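Local structure of 2-hydroxyethylphosphonate dioxygenase (Streptomyces viridochromogenes, 4YAR) at residues 160-164 with 165-169; 307-310 with 311-314; 75-78 with 79-82. The protein catalyses the iron(II)-dependent oxidative conversion of 2-hydroxyethylphosphonate to hydroxymethylphosphonate and formate, a step in the biosynthesis of the antibiotic bialaphos. The protein carries 1 engineered substitution. All blocks are in the same frame, centred on the assembly; numbering follows the deposited sequence.

Contact 1 of 3, residues 160-164 with 165-169; sequences HANHG and GDRWI. With CD (cadmium ion), chain H.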
loop_
_atom_site.group_PDB
_atom_site.type_symbol
_atom_site.label_atom_id
_atom_site.label_comp_id
_atom_site.label_asym_id
_atom_site.label_seq_id
_atom_site.Cartn_x
_atom_site.Cartn_y
_atom_site.Cartn_z
ATOM N N HIS A 160 -22.671 -4.688 -8.924
ATOM C CA HIS A 160 -23.928 -4.938 -8.266
ATOM C C HIS A 160 -23.790 -4.603 -6.783
ATOM O O HIS A 160 -22.717 -4.708 -6.193
ATOM C CB HIS A 160 -24.329 -6.402 -8.431
ATOM C CG HIS A 160 -24.885 -6.727 -9.785
ATOM N ND1 HIS A 160 -26.223 -6.592 -10.103
ATOM C CD2 HIS A 160 -24.250 -7.013 -10.947
ATOM C CE1 HIS A 160 -26.391 -6.863 -11.391
ATOM N NE2 HIS A 160 -25.211 -7.113 -11.924
ATOM N N ALA A 161 -24.902 -4.223 -6.204
ATOM C CA ALA A 161 -25.083 -4.163 -4.792
ATOM C C ALA A 161 -25.819 -5.399 -4.382
ATOM O O ALA A 161 -26.615 -5.896 -5.109
ATOM C CB ALA A 161 -25.920 -2.954 -4.412
ATOM N N ASN A 162 -25.594 -5.835 -3.154
ATOM C CA ASN A 162 -26.310 -6.995 -2.602
ATOM C C ASN A 162 -27.756 -6.559 -2.280
ATOM O O ASN A 162 -27.935 -5.644 -1.470
ATOM C CB ASN A 162 -25.624 -7.466 -1.370
ATOM C CG ASN A 162 -26.170 -8.771 -0.850
ATOM O OD1 ASN A 162 -27.160 -9.246 -1.322
ATOM N ND2 ASN A 162 -25.552 -9.301 0.188
ATOM N N HIS A 163 -28.742 -7.229 -2.919
ATOM C CA HIS A 163 -30.144 -6.967 -2.637
ATOM C C HIS A 163 -30.741 -7.965 -1.607
ATOM O O HIS A 163 -31.916 -7.822 -1.208
ATOM C CB HIS A 163 -30.973 -6.976 -3.896
ATOM C CG HIS A 163 -30.303 -6.332 -5.064
ATOM N ND1 HIS A 163 -29.972 -4.989 -5.092
ATOM C CD2 HIS A 163 -29.927 -6.850 -6.252
ATOM C CE1 HIS A 163 -29.388 -4.721 -6.256
ATOM N NE2 HIS A 163 -29.380 -5.843 -6.987
ATOM N N GLY A 164 -29.976 -8.997 -1.251
ATOM C CA GLY A 164 -30.507 -10.172 -0.526
ATOM C C GLY A 164 -30.276 -9.999 0.925
ATOM O O GLY A 164 -30.135 -8.910 1.403
ATOM N N GLY A 165 -30.208 -11.103 1.637
ATOM C CA GLY A 165 -29.701 -11.085 2.968
ATOM C C GLY A 165 -28.147 -11.121 2.919
ATOM O O GLY A 165 -27.439 -11.221 1.834
ATOM N N ASP A 166 -27.573 -11.081 4.093
ATOM C CA ASP A 166 -26.124 -11.146 4.220
ATOM C C ASP A 166 -25.574 -9.870 3.658
ATOM O O ASP A 166 -24.603 -9.934 2.909
ATOM C CB ASP A 166 -25.516 -12.291 3.392
ATOM C CG ASP A 166 -25.952 -13.651 3.816
ATOM O OD1 ASP A 166 -26.243 -13.844 5.026
ATOM O OD2 ASP A 166 -25.946 -14.556 2.923
ATOM N N ARG A 167 -26.175 -8.733 4.033
ATOM C CA ARG A 167 -25.819 -7.455 3.551
ATOM C C ARG A 167 -24.513 -6.959 4.162
ATOM O O ARG A 167 -24.004 -5.918 3.764
ATOM C CB ARG A 167 -26.922 -6.453 3.851
ATOM C CG ARG A 167 -28.268 -6.833 3.248
ATOM C CD ARG A 167 -28.443 -6.408 1.796
ATOM N NE ARG A 167 -28.951 -5.041 1.683
ATOM C CZ ARG A 167 -30.059 -4.627 1.063
ATOM N NH1 ARG A 167 -30.899 -5.438 0.438
ATOM N NH2 ARG A 167 -30.318 -3.339 1.056
ATOM N N TRP A 168 -23.978 -7.678 5.145
ATOM C CA TRP A 168 -22.614 -7.413 5.568
ATOM C C TRP A 168 -21.619 -7.556 4.383
ATOM O O TRP A 168 -20.518 -6.978 4.381
ATOM C CB TRP A 168 -22.266 -8.264 6.766
ATOM C CG TRP A 168 -22.155 -9.703 6.572
ATOM C CD1 TRP A 168 -23.169 -10.590 6.533
ATOM C CD2 TRP A 168 -20.930 -10.466 6.450
ATOM N NE1 TRP A 168 -22.665 -11.890 6.371
ATOM C CE2 TRP A 168 -21.291 -11.833 6.331
ATOM C CE3 TRP A 168 -19.581 -10.129 6.436
ATOM C CZ2 TRP A 168 -20.365 -12.832 6.159
ATOM C CZ3 TRP A 168 -18.638 -11.146 6.337
ATOM C CH2 TRP A 168 -19.034 -12.491 6.204
ATOM N N ILE A 169 -21.992 -8.356 3.395
ATOM C CA ILE A 169 -21.301 -8.343 2.095
ATOM C C ILE A 169 -22.074 -7.382 1.266
ATOM O O ILE A 169 -23.246 -7.641 0.870
ATOM C CB ILE A 169 -21.245 -9.756 1.456
ATOM C CG1 ILE A 169 -20.533 -10.750 2.392
ATOM C CG2 ILE A 169 -20.727 -9.666 0.007
ATOM C CD1 ILE A 169 -20.634 -12.239 2.080
HETATM CD CD CD H . -28.117 -6.077 -8.797
HETATM O O HOH W 1 -27.151 -7.856 -7.167
#
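Asn162 ND2 is gripped by two backbone carbonyls from the second half of this loop, which links strands 156-159 and 173-176. The shorter bond runs to Ile169 O at 2.9 Å. It is fairly straight, with an N-H...O angle of 163°, and lies in both the carbonyl plane and the amide plane of Asn162. The second goes from Asn162 ND2 to Gly165 O at 3.2 Å; here the donor sits above the carbonyl plane. CG of Asn162 is anti to the backbone N (chi1 -172°), which carries the amide across toward these carbonyls. The other amide atom, Asn162 OD1, accepts from Gly164 N at 2.8 Å and closes an Asx turn. A type I beta turn follows, with Ile169 N bonded to Asp166 O.

Arg167, bent at chi2 and chi3, brings its end back to the carbonyls of the first half of the loop. One face of its guanidinium lies over Asn162 O, offset toward the rim. Its edge meets His163 O, with NH1 3.1 Å from that oxygen.

At the start of the loop, His160 ND1 and His163 NE2 bind a cadmium ion at 2.4 Å and 2.2 Å. Asp142 also binds it. A water on the metal donates to Ala161 O, and the same carbonyl oxygen sits over the centre of the His163 ring. Both ends of the buried Asn162 amide are thus satisfied by backbone groups of the same loop, and the cadmium ion joins its first residues to Asp142.

Contact 2 of 3, residues 307-310 with 311-314; sequences IEDS and RRSR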
loop_
_atom_site.group_PDB
_atom_site.type_symbol
_atom_site.label_atom_id
_atom_site.label_comp_id
_atom_site.label_asym_id
_atom_site.label_seq_id
_atom_site.Cartn_x
_atom_site.Cartn_y
_atom_site.Cartn_z
ATOM N N ILE A 307 -20.669 -10.597 -5.454
ATOM C CA ILE A 307 -21.274 -10.889 -4.161
ATOM C C ILE A 307 -21.178 -12.401 -3.851
ATOM O O ILE A 307 -20.837 -12.810 -2.736
ATOM C CB ILE A 307 -22.729 -10.444 -4.197
ATOM C CG1 ILE A 307 -22.792 -8.895 -4.285
ATOM C CG2 ILE A 307 -23.436 -10.826 -2.959
ATOM C CD1 ILE A 307 -23.962 -8.398 -5.117
ATOM N N GLU A 308 -21.506 -13.203 -4.829
ATOM C CA GLU A 308 -21.524 -14.636 -4.639
ATOM C C GLU A 308 -20.142 -15.173 -4.405
ATOM O O GLU A 308 -19.968 -16.044 -3.532
ATOM C CB GLU A 308 -22.184 -15.349 -5.805
ATOM C CG GLU A 308 -23.685 -15.146 -5.746
ATOM C CD GLU A 308 -24.449 -15.759 -6.912
ATOM O OE1 GLU A 308 -23.966 -15.673 -8.081
ATOM O OE2 GLU A 308 -25.550 -16.304 -6.637
ATOM N N ASP A 309 -19.145 -14.654 -5.128
ATOM C CA ASP A 309 -17.746 -14.986 -4.782
ATOM C C ASP A 309 -17.498 -14.682 -3.303
ATOM O O ASP A 309 -16.886 -15.468 -2.545
ATOM C CB ASP A 309 -16.683 -14.167 -5.607
ATOM C CG ASP A 309 -16.613 -14.483 -7.107
ATOM O OD1 ASP A 309 -16.846 -15.630 -7.590
ATOM O OD2 ASP A 309 -16.295 -13.538 -7.898
ATOM N N SER A 310 -17.860 -13.486 -2.827
ATOM C CA SER A 310 -17.555 -13.170 -1.461
ATOM C C SER A 310 -18.333 -14.104 -0.476
ATOM O O SER A 310 -17.799 -14.550 0.528
ATOM C CB SER A 310 -17.849 -11.679 -1.137
ATOM O OG SER A 310 -17.026 -10.897 -1.926
ATOM N N ARG A 311 -19.578 -14.406 -0.806
ATOM C CA ARG A 311 -20.354 -15.339 -0.002
ATOM C C ARG A 311 -19.692 -16.701 0.086
ATOM O O ARG A 311 -19.622 -17.299 1.172
ATOM C CB ARG A 311 -21.773 -15.515 -0.603
ATOM C CG ARG A 311 -22.757 -14.436 -0.231
ATOM C CD ARG A 311 -24.178 -15.005 -0.447
ATOM N NE ARG A 311 -25.168 -13.954 -0.407
ATOM C CZ ARG A 311 -25.725 -13.388 -1.478
ATOM N NH1 ARG A 311 -25.396 -13.756 -2.726
ATOM N NH2 ARG A 311 -26.627 -12.458 -1.311
ATOM N N ARG A 312 -19.183 -17.186 -1.043
ATOM C CA ARG A 312 -18.553 -18.531 -1.083
ATOM C C ARG A 312 -17.290 -18.537 -0.272
ATOM O O ARG A 312 -16.903 -19.551 0.252
ATOM C CB ARG A 312 -18.159 -18.929 -2.474
ATOM C CG ARG A 312 -19.286 -19.469 -3.313
ATOM C CD ARG A 312 -18.726 -19.903 -4.642
ATOM N NE ARG A 312 -19.750 -19.642 -5.626
ATOM C CZ ARG A 312 -19.764 -18.652 -6.513
ATOM N NH1 ARG A 312 -18.755 -17.790 -6.648
ATOM N NH2 ARG A 312 -20.815 -18.560 -7.323
ATOM N N SER A 313 -16.647 -17.359 -0.164
ATOM C CA SER A 313 -15.414 -17.212 0.612
ATOM C C SER A 313 -15.638 -17.197 2.112
ATOM O O SER A 313 -14.700 -17.204 2.895
ATOM C CB SER A 313 -14.685 -15.979 0.147
ATOM O OG SER A 313 -15.199 -14.842 0.781
ATOM N N ARG A 314 -16.874 -17.163 2.588
ATOM C CA ARG A 314 -17.066 -16.925 4.001
ATOM C C ARG A 314 -16.339 -17.885 4.896
ATOM O O ARG A 314 -16.282 -19.064 4.606
ATOM C CB ARG A 314 -18.540 -17.015 4.381
ATOM C CG ARG A 314 -19.254 -15.689 4.249
ATOM C CD ARG A 314 -20.720 -15.955 4.636
ATOM N NE ARG A 314 -21.437 -16.564 3.530
ATOM C CZ ARG A 314 -22.615 -17.187 3.650
ATOM N NH1 ARG A 314 -23.192 -17.327 4.845
ATOM N NH2 ARG A 314 -23.214 -17.675 2.566
#
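Helix 307-312 is a short helix on the protein surface, and this contact is its run of i to i+4 bonds with the turn that follows. Arg311 N donates to Ile307 O at 2.8 Å, and Arg312 N donates to Glu308 O at 2.8 Å. Ser313 N continues the pattern to Asp309 O at 3.0 Å. Its second bond, to Ser310 O, is weak. The hydroxyl of Ser313 donates to that same carbonyl, with OG 2.6 Å from Ser310 O. OG lies between the backbone N and the carbonyl carbon (chi1 83°), which turns it back toward the helix. It is also hydrogen-bonded to Ser324 N, while Ser310 OG bonds Ser324 O. These two serines thus fasten the helix to strand 320-324.

Arg311 runs beside Ile307, pointing the same way and extended from CG to NE, and one face of its guanidinium rests on Ile307 CG2, 3.5 Å from NH1. Glu308 CG meets the edge of the same group.

Arg312 forms a salt bridge one turn back, from NH1 to Asp309 OD1 at 3.0 Å. The oxygen lies at the guanidinium edge, near its plane, but the two flat groups are turned 59° apart. The other oxygen, Asp309 OD2, accepts from Thr306 N. Glu308 OE1 is 4.3 Å from Arg312 NH2, well out of the guanidinium plane, so the carboxylate adds only nearby opposite charge and no N-H points at it.

Arg311 O accepts from both N and NE of Arg314. The arrangement is that of a short alpha-helix with an i to i+3 salt bridge on its surface and a serine hydroxyl bonded to the carbonyl three residues back.

Contact 3 of 3, residues 75-78 with 79-82; sequences HKSA and EEMH. With CD (cadmium ion), chain D; CD (cadmium ion), chain J.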
loop_
_atom_site.group_PDB
_atom_site.type_symbol
_atom_site.label_atom_id
_atom_site.label_comp_id
_atom_site.label_asym_id
_atom_site.label_seq_id
_atom_site.Cartn_x
_atom_site.Cartn_y
_atom_site.Cartn_z
ATOM N N HIS A 75 -9.261 7.912 14.713
ATOM C CA HIS A 75 -10.677 7.589 14.447
ATOM C C HIS A 75 -11.474 8.854 14.077
ATOM O O HIS A 75 -11.013 9.986 14.315
ATOM C CB HIS A 75 -11.282 6.833 15.608
ATOM C CG HIS A 75 -11.067 7.516 16.913
ATOM N ND1 HIS A 75 -11.797 8.620 17.301
ATOM C CD2 HIS A 75 -10.196 7.255 17.917
ATOM C CE1 HIS A 75 -11.371 9.025 18.488
ATOM N NE2 HIS A 75 -10.386 8.230 18.867
ATOM N N LYS A 76 -12.614 8.663 13.418
ATOM C CA LYS A 76 -13.396 9.741 12.834
ATOM C C LYS A 76 -14.838 9.360 12.925
ATOM O O LYS A 76 -15.227 8.273 12.487
ATOM C CB LYS A 76 -13.024 9.957 11.355
ATOM C CG LYS A 76 -13.672 11.185 10.742
ATOM C CD LYS A 76 -13.023 11.480 9.406
ATOM C CE LYS A 76 -13.554 12.737 8.779
ATOM N NZ LYS A 76 -12.679 13.099 7.632
ATOM N N SER A 77 -15.673 10.225 13.501
ATOM C CA SER A 77 -17.024 9.778 13.828
ATOM C C SER A 77 -17.864 9.886 12.551
ATOM O O SER A 77 -17.432 10.449 11.596
ATOM C CB SER A 77 -17.633 10.649 14.916
ATOM O OG SER A 77 -17.833 11.956 14.345
ATOM N N ALA A 78 -19.022 9.250 12.543
ATOM C CA ALA A 78 -19.942 9.332 11.425
ATOM C C ALA A 78 -20.251 10.794 11.189
ATOM O O ALA A 78 -20.321 11.210 10.046
ATOM C CB ALA A 78 -21.190 8.523 11.702
ATOM N N GLU A 79 -20.491 11.556 12.264
ATOM C CA GLU A 79 -20.845 12.969 12.093
ATOM C C GLU A 79 -19.700 13.735 11.387
ATOM O O GLU A 79 -19.942 14.484 10.473
ATOM C CB GLU A 79 -21.271 13.549 13.464
ATOM C CG GLU A 79 -22.553 12.939 14.038
ATOM C CD GLU A 79 -22.432 11.496 14.687
ATOM O OE1 GLU A 79 -21.289 10.908 14.902
ATOM O OE2 GLU A 79 -23.540 10.923 14.981
ATOM N N GLU A 80 -18.450 13.468 11.742
ATOM C CA GLU A 80 -17.277 14.087 11.103
ATOM C C GLU A 80 -17.097 13.713 9.640
ATOM O O GLU A 80 -16.660 14.523 8.768
ATOM C CB GLU A 80 -15.992 13.738 11.899
ATOM C CG GLU A 80 -15.924 14.476 13.242
ATOM C CD GLU A 80 -14.927 13.923 14.231
ATOM O OE1 GLU A 80 -14.546 12.710 14.195
ATOM O OE2 GLU A 80 -14.526 14.730 15.075
ATOM N N MET A 81 -17.382 12.443 9.367
ATOM C CA MET A 81 -17.366 11.943 7.978
ATOM C C MET A 81 -18.416 12.666 7.113
ATOM O O MET A 81 -18.090 13.248 6.050
ATOM C CB MET A 81 -17.560 10.458 8.000
ATOM C CG MET A 81 -17.541 9.760 6.659
ATOM S SD MET A 81 -19.132 9.755 5.823
ATOM C CE MET A 81 -18.905 8.336 4.724
ATOM N N HIS A 82 -19.646 12.713 7.637
ATOM C CA HIS A 82 -20.736 13.417 6.927
ATOM C C HIS A 82 -20.388 14.882 6.727
ATOM O O HIS A 82 -20.537 15.419 5.628
ATOM C CB HIS A 82 -22.047 13.332 7.717
ATOM C CG HIS A 82 -22.570 11.947 7.865
ATOM N ND1 HIS A 82 -23.531 11.604 8.800
ATOM C CD2 HIS A 82 -22.247 10.800 7.224
ATOM C CE1 HIS A 82 -23.801 10.310 8.703
ATOM N NE2 HIS A 82 -23.018 9.798 7.763
HETATM CD CD CD D . -9.293 9.413 20.789
HETATM CD CD CD J . -13.491 12.704 16.381
HETATM O O HOH W 2 -13.994 10.238 16.478
#
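Ser77 OG lies between its backbone N and carbonyl carbon (chi1 68°), and Glu80 CG is anti to its own carbonyl carbon (chi1 -72°) with the chain extended beyond it. These torsions bring the two side chains together in a capping box at the start of helix 78-82. Ser77 is the N-cap: its OG accepts from Glu80 N at 3.1 Å. In return, Glu80 OE1 accepts from Ser77 N at 2.8 Å, almost straight at 169° and on the anti side of the carboxylate. The first helical bonds follow, Met81 N to Ser77 O and His82 N to Ala78 O.

The aliphatic part of Lys76 crosses Glu80, with Lys76 CG 3.6 Å from Glu80 CB. Its ammonium group bonds Thr100 O. The His82 ring lies with one face over Ala78 O, and its NE2 bonds Asp383.

Both carboxylate oxygens of Glu80, OE1 and OE2, bind a cadmium ion, so OE1 serves the cap and the metal together. A water on that ion accepts from His75 ND1 at 2.8 Å. The other ring nitrogen, NE2, binds a second cadmium ion at 2.5 Å, in the plane of the ring.

In the fold
Contacts 1 and 2 are neighbours, with centres 11 Å apart. Loop 160-169 packs against helix 307-312. Arg311 reaches across with NE 3.5 Å from Asp166 OD2, a long and weak ion pair, and its NH2 makes a weak hydrogen bond to Gly165 O. Trp168 CZ2 also packs on Arg314 CD at 3.5 Å. Contact 3 stands apart, with its centre 24 Å from contact 1 and 29 Å from contact 2. Contacts 1 and 2 lie away from the annotated sites. In contact 3 the Lys76 side chain is about 9 Å from that of Tyr98, part of a substrate site shared between the partners of the homodimer. The cadmium ions of contacts 1 and 3 are distinct from the one at His129 and His182, the iron-binding histidines.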